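Local coordinates for LPXTG-motif cell wall anchor domain protein (Mobiluncus mulieris, PDB 5U5O) that probably serves as part of a giant cell-surface adhesin, whose Ig-like domains carry intramolecular covalent cross-links, in bacterial attachment, at residues T32-N37 with V92-T97; V38-T43 with V70-S75; L126-T131 with E147-H152. All blocks are in the same frame, centred on the assembly; numbering follows the deposited sequence.

Contact 1. Residues T32-N37 with V92-T97; sequences TVRLYN and VKVYET
Arg34 reaches across to Glu96 on the neighbouring antiparallel strand, and NH1 gives OE1 of Glu96 a hydrogen bond of 2.8 Å that makes the pair a salt bridge. The oxygen lies close to the guanidinium plane but is met on its anti side and from out of the carboxylate plane, with the two flat groups turned 49° apart. Bends at chi2 (-86°) and chi3 fold the arginine chain back over the strand pair, so that CG1 of Val94 comes against one guanidinium face, 3.5 Å from Arg34 NE. On the Glu96 side, the methyl CG2 of Thr32 sits 3.4 Å from the carboxylate carbon CD. Next along this face of the sheet, the Tyr36 ring lies beside Val94, whose CG2 meets the ring edge 3.9 Å from CD1.

The backbone ladder beneath is regular. Val33 with Thr97 and Leu35 with Tyr95 are hydrogen-bonded pairs, the second closed by Leu35 N to Tyr95 O at 2.7 Å and by the return bond from Tyr95 N. Beyond the strand end, Asn37 turns off with positive phi yet prolongs the pairing: its N-H bonds to Lys93 O, and its side-chain OD1 accepts from Lys93 N at 3.0 Å, almost straight at 176°. The amide thus stands in for a backbone carbonyl.

Glu84 of helix 82-88 ties the Arg34 and Tyr36 side chains together, taking Arg34 NH2 in a second salt bridge and the Tyr36 hydroxyl in a hydrogen bond. On the other face Leu35 and Thr97 pack on Ile46 of strand 43-52. Strands 26-36 and 94-104 are the inner pair of a four-stranded antiparallel sheet, flanked by strand 4-10 beside the first and strand 77-78 beside the second.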
loop_
_atom_site.group_PDB
_atom_site.type_symbol
_atom_site.label_atom_id
_atom_site.label_comp_id
_atom_site.label_asym_id
_atom_site.label_seq_id
_atom_site.Cartn_x
_atom_site.Cartn_y
_atom_site.Cartn_z
ATOM N N THR A 32 20.332 6.349 3.957
ATOM C CA THR A 32 21.698 6.726 3.597
ATOM C C THR A 32 21.827 8.237 3.782
ATOM O O THR A 32 21.144 9.003 3.118
ATOM C CB THR A 32 22.056 6.300 2.172
ATOM O OG1 THR A 32 21.952 4.879 2.083
ATOM C CG2 THR A 32 23.465 6.660 1.805
ATOM N N VAL A 33 22.675 8.611 4.726
ATOM C CA VAL A 33 22.835 10.016 5.144
ATOM C C VAL A 33 24.047 10.653 4.472
ATOM O O VAL A 33 25.126 10.105 4.454
ATOM C CB VAL A 33 22.959 10.076 6.669
ATOM C CG1 VAL A 33 23.059 11.535 7.113
ATOM C CG2 VAL A 33 21.773 9.357 7.344
ATOM N N ARG A 34 23.792 11.815 3.870
ATOM C CA ARG A 34 24.805 12.578 3.126
ATOM C C ARG A 34 25.084 13.878 3.898
ATOM O O ARG A 34 24.176 14.680 4.097
ATOM C CB ARG A 34 24.280 12.867 1.724
ATOM C CG ARG A 34 23.740 11.661 0.963
ATOM C CD ARG A 34 24.837 10.931 0.225
ATOM N NE ARG A 34 25.285 11.663 -0.979
ATOM C CZ ARG A 34 26.196 11.220 -1.844
ATOM N NH1 ARG A 34 26.746 10.020 -1.667
ATOM N NH2 ARG A 34 26.561 11.941 -2.907
ATOM N N LEU A 35 26.318 13.991 4.371
ATOM C CA LEU A 35 26.735 15.160 5.143
ATOM C C LEU A 35 27.543 16.088 4.255
ATOM O O LEU A 35 28.509 15.682 3.632
ATOM C CB LEU A 35 27.571 14.758 6.327
ATOM C CG LEU A 35 26.924 13.747 7.281
ATOM C CD1 LEU A 35 27.872 13.376 8.413
ATOM C CD2 LEU A 35 25.600 14.226 7.854
ATOM N N TYR A 36 27.129 17.369 4.204
ATOM C CA TYR A 36 27.670 18.369 3.245
ATOM C C TYR A 36 28.529 19.400 3.957
ATOM O O TYR A 36 28.054 19.996 4.912
ATOM C CB TYR A 36 26.534 19.078 2.516
ATOM C CG TYR A 36 25.541 18.145 1.884
ATOM C CD1 TYR A 36 25.963 17.156 1.007
ATOM C CD2 TYR A 36 24.205 18.264 2.149
ATOM C CE1 TYR A 36 25.063 16.296 0.414
ATOM C CE2 TYR A 36 23.278 17.379 1.580
ATOM C CZ TYR A 36 23.736 16.426 0.695
ATOM O OH TYR A 36 22.828 15.534 0.121
ATOM N N ASN A 37 29.792 19.460 3.559
ATOM C CA ASN A 37 30.689 20.548 4.051
ATOM C C ASN A 37 30.825 20.517 5.567
ATOM O O ASN A 37 30.909 21.568 6.220
ATOM C CB ASN A 37 30.269 21.931 3.512
ATOM C CG ASN A 37 30.526 22.042 2.048
ATOM O OD1 ASN A 37 31.380 21.361 1.490
ATOM N ND2 ASN A 37 29.861 23.005 1.415
ATOM N N VAL A 92 31.179 21.155 -3.261
ATOM C CA VAL A 92 30.664 20.566 -2.025
ATOM C C VAL A 92 31.373 19.255 -1.672
ATOM O O VAL A 92 31.617 18.431 -2.548
ATOM C CB VAL A 92 29.126 20.375 -2.072
ATOM C CG1 VAL A 92 28.695 19.356 -3.117
ATOM C CG2 VAL A 92 28.570 20.009 -0.709
ATOM N N LYS A 93 31.738 19.125 -0.406
ATOM C CA LYS A 93 32.368 17.920 0.106
ATOM C C LYS A 93 31.273 17.105 0.772
ATOM O O LYS A 93 30.601 17.547 1.688
ATOM C CB LYS A 93 33.496 18.244 1.078
ATOM C CG LYS A 93 34.667 18.926 0.370
ATOM C CD LYS A 93 35.776 19.329 1.330
ATOM C CE LYS A 93 36.816 20.216 0.661
ATOM N NZ LYS A 93 37.640 19.483 -0.335
ATOM N N VAL A 94 31.109 15.855 0.301
ATOM C CA VAL A 94 30.026 14.942 0.746
ATOM C C VAL A 94 30.619 13.744 1.467
ATOM O O VAL A 94 31.543 13.142 0.959
ATOM C CB VAL A 94 29.153 14.476 -0.421
ATOM C CG1 VAL A 94 27.959 13.678 0.094
ATOM C CG2 VAL A 94 28.685 15.647 -1.265
ATOM N N TYR A 95 30.135 13.534 2.676
ATOM C CA TYR A 95 30.524 12.385 3.483
ATOM C C TYR A 95 29.287 11.548 3.769
ATOM O O TYR A 95 28.270 12.065 4.219
ATOM C CB TYR A 95 31.154 12.834 4.779
ATOM C CG TYR A 95 32.383 13.682 4.566
ATOM C CD1 TYR A 95 32.280 15.053 4.318
ATOM C CD2 TYR A 95 33.658 13.122 4.584
ATOM C CE1 TYR A 95 33.408 15.827 4.115
ATOM C CE2 TYR A 95 34.792 13.916 4.387
ATOM C CZ TYR A 95 34.654 15.269 4.148
ATOM O OH TYR A 95 35.776 16.031 3.946
ATOM N N GLU A 96 29.389 10.226 3.556
ATOM C CA GLU A 96 28.224 9.340 3.616
ATOM C C GLU A 96 28.303 8.377 4.786
ATOM O O GLU A 96 29.356 7.828 5.076
ATOM C CB GLU A 96 28.102 8.589 2.314
ATOM C CG GLU A 96 26.820 7.777 2.189
ATOM C CD GLU A 96 26.702 7.110 0.844
ATOM O OE1 GLU A 96 26.205 7.738 -0.108
ATOM O OE2 GLU A 96 27.016 5.903 0.742
ATOM N N THR A 97 27.172 8.229 5.463
ATOM C CA THR A 97 27.007 7.159 6.453
ATOM C C THR A 97 25.578 6.659 6.321
ATOM O O THR A 97 24.884 7.012 5.371
ATOM C CB THR A 97 27.344 7.673 7.863
ATOM O OG1 THR A 97 27.331 6.568 8.775
ATOM C CG2 THR A 97 26.394 8.750 8.338
#

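Contact 2. Residues V38-T43 with V70-S75; sequences VEEGKT and VKVTAS
A type II beta turn from Glu39 to Lys42 lies against the end of strand 64-71, with Val72 as the residue it closes around. Gly41 N gives Val72 O a nearly straight hydrogen bond of 2.8 Å, and Val72 N answers to Lys42 O at 3.0 Å, so both backbone polar groups of the valine are taken by the turn. Gly41 takes the positive phi of the third position of a type II turn, a place commonly held by glycine. On the buried side of the turn, the Val38 and Val72 side chains cross at about a right angle, CG2 of Val38 touching both methyls, 3.9 Å from Val72 CG1.

Two waters bridge the more exposed polar groups. Lys71 runs fully extended past Thr43, its CG 3.6 Å from Thr43 OG1, which brings CE to 3.4 Å from Gly41 O; one water donates to that carbonyl and accepts a weak bond from Lys71 NZ. A second water links Glu40 OE1 to Ala74 N, while OE2 is bonded to the Tyr95 hydroxyl.

The turn joins strand 26-36 of one sheet to strand 43-52 of the other, and Tyr95 and Tyr44 pack on both valines from those two sheets.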
loop_
_atom_site.group_PDB
_atom_site.type_symbol
_atom_site.label_atom_id
_atom_site.label_comp_id
_atom_site.label_asym_id
_atom_site.label_seq_id
_atom_site.Cartn_x
_atom_site.Cartn_y
_atom_site.Cartn_z
ATOM N N VAL A 38 30.927 19.301 6.114
ATOM C CA VAL A 38 31.220 19.073 7.506
ATOM C C VAL A 38 32.723 18.984 7.679
ATOM O O VAL A 38 33.471 18.857 6.707
ATOM C CB VAL A 38 30.527 17.783 8.033
ATOM C CG1 VAL A 38 29.054 18.051 8.257
ATOM C CG2 VAL A 38 30.725 16.570 7.115
ATOM N N GLU A 39 33.167 19.026 8.925
ATOM C CA GLU A 39 34.588 19.099 9.234
ATOM C C GLU A 39 35.118 17.709 9.629
ATOM O O GLU A 39 34.657 17.111 10.603
ATOM C CB GLU A 39 34.826 20.093 10.371
ATOM C CG GLU A 39 36.288 20.269 10.724
ATOM C CD GLU A 39 36.518 21.395 11.735
ATOM O OE1 GLU A 39 35.945 22.503 11.578
ATOM O OE2 GLU A 39 37.292 21.170 12.682
ATOM N N GLU A 40 36.152 17.270 8.926
ATOM C CA GLU A 40 36.839 16.020 9.287
ATOM C C GLU A 40 37.420 16.159 10.684
ATOM O O GLU A 40 38.011 17.188 11.032
ATOM C CB GLU A 40 37.933 15.681 8.278
ATOM C CG GLU A 40 37.393 15.343 6.894
ATOM C CD GLU A 40 38.463 15.042 5.859
ATOM O OE1 GLU A 40 39.647 14.860 6.194
ATOM O OE2 GLU A 40 38.099 14.984 4.672
ATOM N N GLY A 41 37.226 15.119 11.491
ATOM C CA GLY A 41 37.675 15.081 12.869
ATOM C C GLY A 41 36.668 15.520 13.908
ATOM O O GLY A 41 36.886 15.307 15.097
ATOM N N LYS A 42 35.591 16.187 13.497
ATOM C CA LYS A 42 34.530 16.540 14.431
ATOM C C LYS A 42 33.518 15.401 14.548
ATOM O O LYS A 42 33.293 14.663 13.588
ATOM C CB LYS A 42 33.839 17.848 14.015
ATOM C CG LYS A 42 34.772 19.073 14.106
ATOM C CD LYS A 42 34.070 20.418 14.269
ATOM C CE LYS A 42 33.649 20.703 15.714
ATOM N NZ LYS A 42 32.924 21.994 15.866
ATOM N N THR A 43 32.862 15.366 15.700
ATOM C CA THR A 43 31.850 14.374 16.011
ATOM C C THR A 43 30.483 15.030 16.061
ATOM O O THR A 43 30.195 15.805 16.948
ATOM C CB THR A 43 32.130 13.644 17.337
ATOM O OG1 THR A 43 33.402 13.008 17.238
ATOM C CG2 THR A 43 31.035 12.591 17.622
ATOM N N VAL A 70 28.579 10.421 14.755
ATOM C CA VAL A 70 29.445 10.163 13.605
ATOM C C VAL A 70 30.678 11.053 13.692
ATOM O O VAL A 70 30.549 12.276 13.754
ATOM C CB VAL A 70 28.744 10.506 12.280
ATOM C CG1 VAL A 70 29.706 10.353 11.110
ATOM C CG2 VAL A 70 27.506 9.649 12.070
ATOM N N LYS A 71 31.861 10.457 13.692
ATOM C CA LYS A 71 33.109 11.202 13.628
ATOM C C LYS A 71 33.521 11.212 12.177
ATOM O O LYS A 71 33.843 10.200 11.583
ATOM C CB LYS A 71 34.185 10.599 14.516
ATOM C CG LYS A 71 35.395 11.530 14.607
ATOM C CD LYS A 71 36.412 11.052 15.626
ATOM C CE LYS A 71 37.537 12.060 15.757
ATOM N NZ LYS A 71 38.495 11.637 16.801
ATOM N N VAL A 72 33.489 12.406 11.577
ATOM C CA VAL A 72 33.677 12.495 10.147
ATOM C C VAL A 72 35.128 12.252 9.782
ATOM O O VAL A 72 36.041 12.795 10.438
ATOM C CB VAL A 72 33.205 13.873 9.654
ATOM C CG1 VAL A 72 33.527 14.075 8.177
ATOM C CG2 VAL A 72 31.707 13.981 9.903
ATOM N N THR A 73 35.354 11.443 8.750
ATOM C CA THR A 73 36.698 11.122 8.286
ATOM C C THR A 73 36.738 11.016 6.757
ATOM O O THR A 73 35.712 10.803 6.112
ATOM C CB THR A 73 37.208 9.834 8.963
ATOM O OG1 THR A 73 38.605 9.685 8.698
ATOM C CG2 THR A 73 36.440 8.614 8.470
ATOM N N ALA A 74 37.927 11.207 6.190
ATOM C CA ALA A 74 38.118 11.202 4.737
ATOM C C ALA A 74 37.604 9.956 4.037
ATOM O O ALA A 74 37.086 10.042 2.939
ATOM C CB ALA A 74 39.588 11.426 4.395
ATOM N N SER A 75 37.709 8.796 4.683
ATOM C CA SER A 75 37.242 7.551 4.061
ATOM C C SER A 75 35.730 7.536 3.806
ATOM O O SER A 75 35.259 6.727 3.024
ATOM C CB SER A 75 37.616 6.342 4.914
ATOM O OG SER A 75 36.874 6.381 6.101
HETATM O O HOH W 1 40.002 12.444 7.783
HETATM O O HOH W 2 39.465 14.581 16.073
#

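Contact 3. Residues L126-T131 with E147-H152; sequences LWAEGT and EPVAKH
Leu126 and Ala150 are joined by backbone hydrogen bonds as an antiparallel pair: Leu126 N bonds to Ala150 O at 2.8 Å, while the return bond from Ala150 N to Leu126 O is long and weak at 3.3 Å. The same carbonyl also receives a weak, strongly bent bond from Val149 N, with an angle of 123° at the hydrogen.

The CH-pi interaction comes from Pro148, whose CD stands over the six-membered ring of Trp127, 3.9 Å from its centroid and 20° off the normal. The peptide before the proline spreads over the same ring face, with Glu147 C 3.5 Å from CZ3. In Trp127 a chi1 of -65° sets CG anti to the carbonyl carbon, and the indole turns back alongside the proline, although its CB sets out away from that segment.

Apolar contact continues on the Val149 side, where CG1 meets Ala128 CB at 3.8 Å.

One water gathers the polar groups at the turn: it accepts from Ala128 N and donates to Thr131 OG1 and to Glu147 O. The backbone bond from Thr131 N to Ala128 O closes a type II turn, and the hydroxyl OG1 of Thr131 adds a second bond to Ala128 O at 2.7 Å, on a lone pair.

Val149 and Ala150 together facing the single residue Leu126 make a classic beta bulge, here where strand 150-178 begins to pair with strand 118-127.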
loop_
_atom_site.group_PDB
_atom_site.type_symbol
_atom_site.label_atom_id
_atom_site.label_comp_id
_atom_site.label_asym_id
_atom_site.label_seq_id
_atom_site.Cartn_x
_atom_site.Cartn_y
_atom_site.Cartn_z
ATOM N N LEU A 126 20.998 17.138 11.689
ATOM C CA LEU A 126 22.425 17.101 11.970
ATOM C C LEU A 126 22.731 18.063 13.101
ATOM O O LEU A 126 22.401 19.254 12.984
ATOM C CB LEU A 126 23.201 17.522 10.716
ATOM C CG LEU A 126 24.721 17.643 10.813
ATOM C CD1 LEU A 126 25.359 16.288 11.071
ATOM C CD2 LEU A 126 25.300 18.315 9.566
ATOM N N TRP A 127 23.442 17.601 14.126
ATOM C CA TRP A 127 23.752 18.365 15.328
ATOM C C TRP A 127 25.276 18.494 15.416
ATOM O O TRP A 127 26.008 17.499 15.348
ATOM C CB TRP A 127 23.220 17.677 16.590
ATOM C CG TRP A 127 21.731 17.569 16.695
ATOM C CD1 TRP A 127 20.929 16.671 16.050
ATOM C CD2 TRP A 127 20.871 18.337 17.543
ATOM N NE1 TRP A 127 19.628 16.856 16.419
ATOM C CE2 TRP A 127 19.557 17.862 17.342
ATOM C CE3 TRP A 127 21.080 19.383 18.453
ATOM C CZ2 TRP A 127 18.456 18.398 18.008
ATOM C CZ3 TRP A 127 19.986 19.918 19.112
ATOM C CH2 TRP A 127 18.685 19.426 18.882
ATOM N N ALA A 128 25.766 19.726 15.571
ATOM C CA ALA A 128 27.206 19.945 15.737
ATOM C C ALA A 128 27.707 19.463 17.095
ATOM O O ALA A 128 26.958 19.386 18.065
ATOM C CB ALA A 128 27.565 21.412 15.562
ATOM N N GLU A 129 28.992 19.167 17.135
ATOM C CA GLU A 129 29.657 18.741 18.361
ATOM C C GLU A 129 29.374 19.768 19.497
ATOM O O GLU A 129 29.386 20.981 19.272
ATOM C CB GLU A 129 31.159 18.610 18.088
ATOM C CG GLU A 129 31.925 17.857 19.156
ATOM C CD GLU A 129 33.396 17.692 18.835
ATOM O OE1 GLU A 129 33.744 17.333 17.692
ATOM O OE2 GLU A 129 34.225 17.918 19.746
ATOM N N GLY A 130 29.009 19.251 20.670
ATOM C CA GLY A 130 28.755 20.068 21.857
ATOM C C GLY A 130 27.374 20.684 22.012
ATOM O O GLY A 130 27.102 21.334 23.030
ATOM N N THR A 131 26.497 20.496 21.024
ATOM C CA THR A 131 25.174 21.144 21.017
ATOM C C THR A 131 24.051 20.263 21.582
ATOM O O THR A 131 22.901 20.701 21.679
ATOM C CB THR A 131 24.778 21.601 19.600
ATOM O OG1 THR A 131 24.587 20.462 18.744
ATOM C CG2 THR A 131 25.845 22.530 19.003
ATOM N N GLU A 147 19.427 23.729 18.836
ATOM C CA GLU A 147 18.794 23.186 17.642
ATOM C C GLU A 147 19.838 22.526 16.751
ATOM O O GLU A 147 21.028 22.808 16.879
ATOM C CB GLU A 147 18.098 24.313 16.881
ATOM C CG GLU A 147 16.887 24.877 17.611
ATOM C CD GLU A 147 16.113 25.904 16.797
ATOM O OE1 GLU A 147 16.669 26.456 15.825
ATOM O OE2 GLU A 147 14.941 26.170 17.139
ATOM N N PRO A 148 19.400 21.636 15.843
ATOM C CA PRO A 148 20.351 21.113 14.864
ATOM C C PRO A 148 20.900 22.229 13.985
ATOM O O PRO A 148 20.206 23.231 13.743
ATOM C CB PRO A 148 19.521 20.145 14.019
ATOM C CG PRO A 148 18.098 20.427 14.320
ATOM C CD PRO A 148 18.028 21.145 15.632
ATOM N N VAL A 149 22.130 22.046 13.533
ATOM C CA VAL A 149 22.715 23.008 12.581
ATOM C C VAL A 149 22.198 22.829 11.167
ATOM O O VAL A 149 22.322 23.759 10.354
ATOM C CB VAL A 149 24.266 23.002 12.579
ATOM C CG1 VAL A 149 24.782 23.477 13.926
ATOM C CG2 VAL A 149 24.852 21.643 12.216
ATOM N N ALA A 150 21.608 21.674 10.856
ATOM C CA ALA A 150 20.986 21.476 9.555
ATOM C C ALA A 150 19.901 20.438 9.686
ATOM O O ALA A 150 20.000 19.530 10.522
ATOM C CB ALA A 150 22.006 21.026 8.535
ATOM N N LYS A 151 18.883 20.566 8.850
ATOM C CA LYS A 151 17.778 19.613 8.788
ATOM C C LYS A 151 17.447 19.326 7.349
ATOM O O LYS A 151 17.670 20.152 6.459
ATOM C CB LYS A 151 16.525 20.197 9.432
ATOM C CG LYS A 151 16.673 20.677 10.865
ATOM C CD LYS A 151 15.372 21.257 11.411
ATOM C CE LYS A 151 14.919 22.498 10.648
ATOM N NZ LYS A 151 13.824 23.227 11.349
ATOM N N HIS A 152 16.860 18.146 7.148
ATOM C CA HIS A 152 16.244 17.752 5.898
ATOM C C HIS A 152 14.867 17.197 6.248
ATOM O O HIS A 152 14.649 15.972 6.316
ATOM C CB HIS A 152 17.121 16.747 5.156
ATOM C CG HIS A 152 16.730 16.519 3.737
ATOM N ND1 HIS A 152 15.602 15.806 3.390
ATOM C CD2 HIS A 152 17.332 16.858 2.572
ATOM C CE1 HIS A 152 15.517 15.730 2.076
ATOM N NE2 HIS A 152 16.554 16.361 1.552
HETATM O O HOH W 3 23.485 21.468 16.467
#

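All three contacts gather at one end of the T-Q ester bond domain, on the same side of the chain's centre. Contact 2 is nested within the loop closed by contact 1, their centres about 10 Å apart, and Tyr95 of contact 1 joins them, its CD1 lying 3.5 Å from Val38 CG2. Contact 3 follows later in the chain, about 14 Å between centres from either of the others. It meets contact 1 in the interior, Leu35 CD2 to Leu126 CD1 at 3.8 Å, and contact 2 through its turn, where Glu129 OE1 probably accepts from Thr43 N at 2.9 Å.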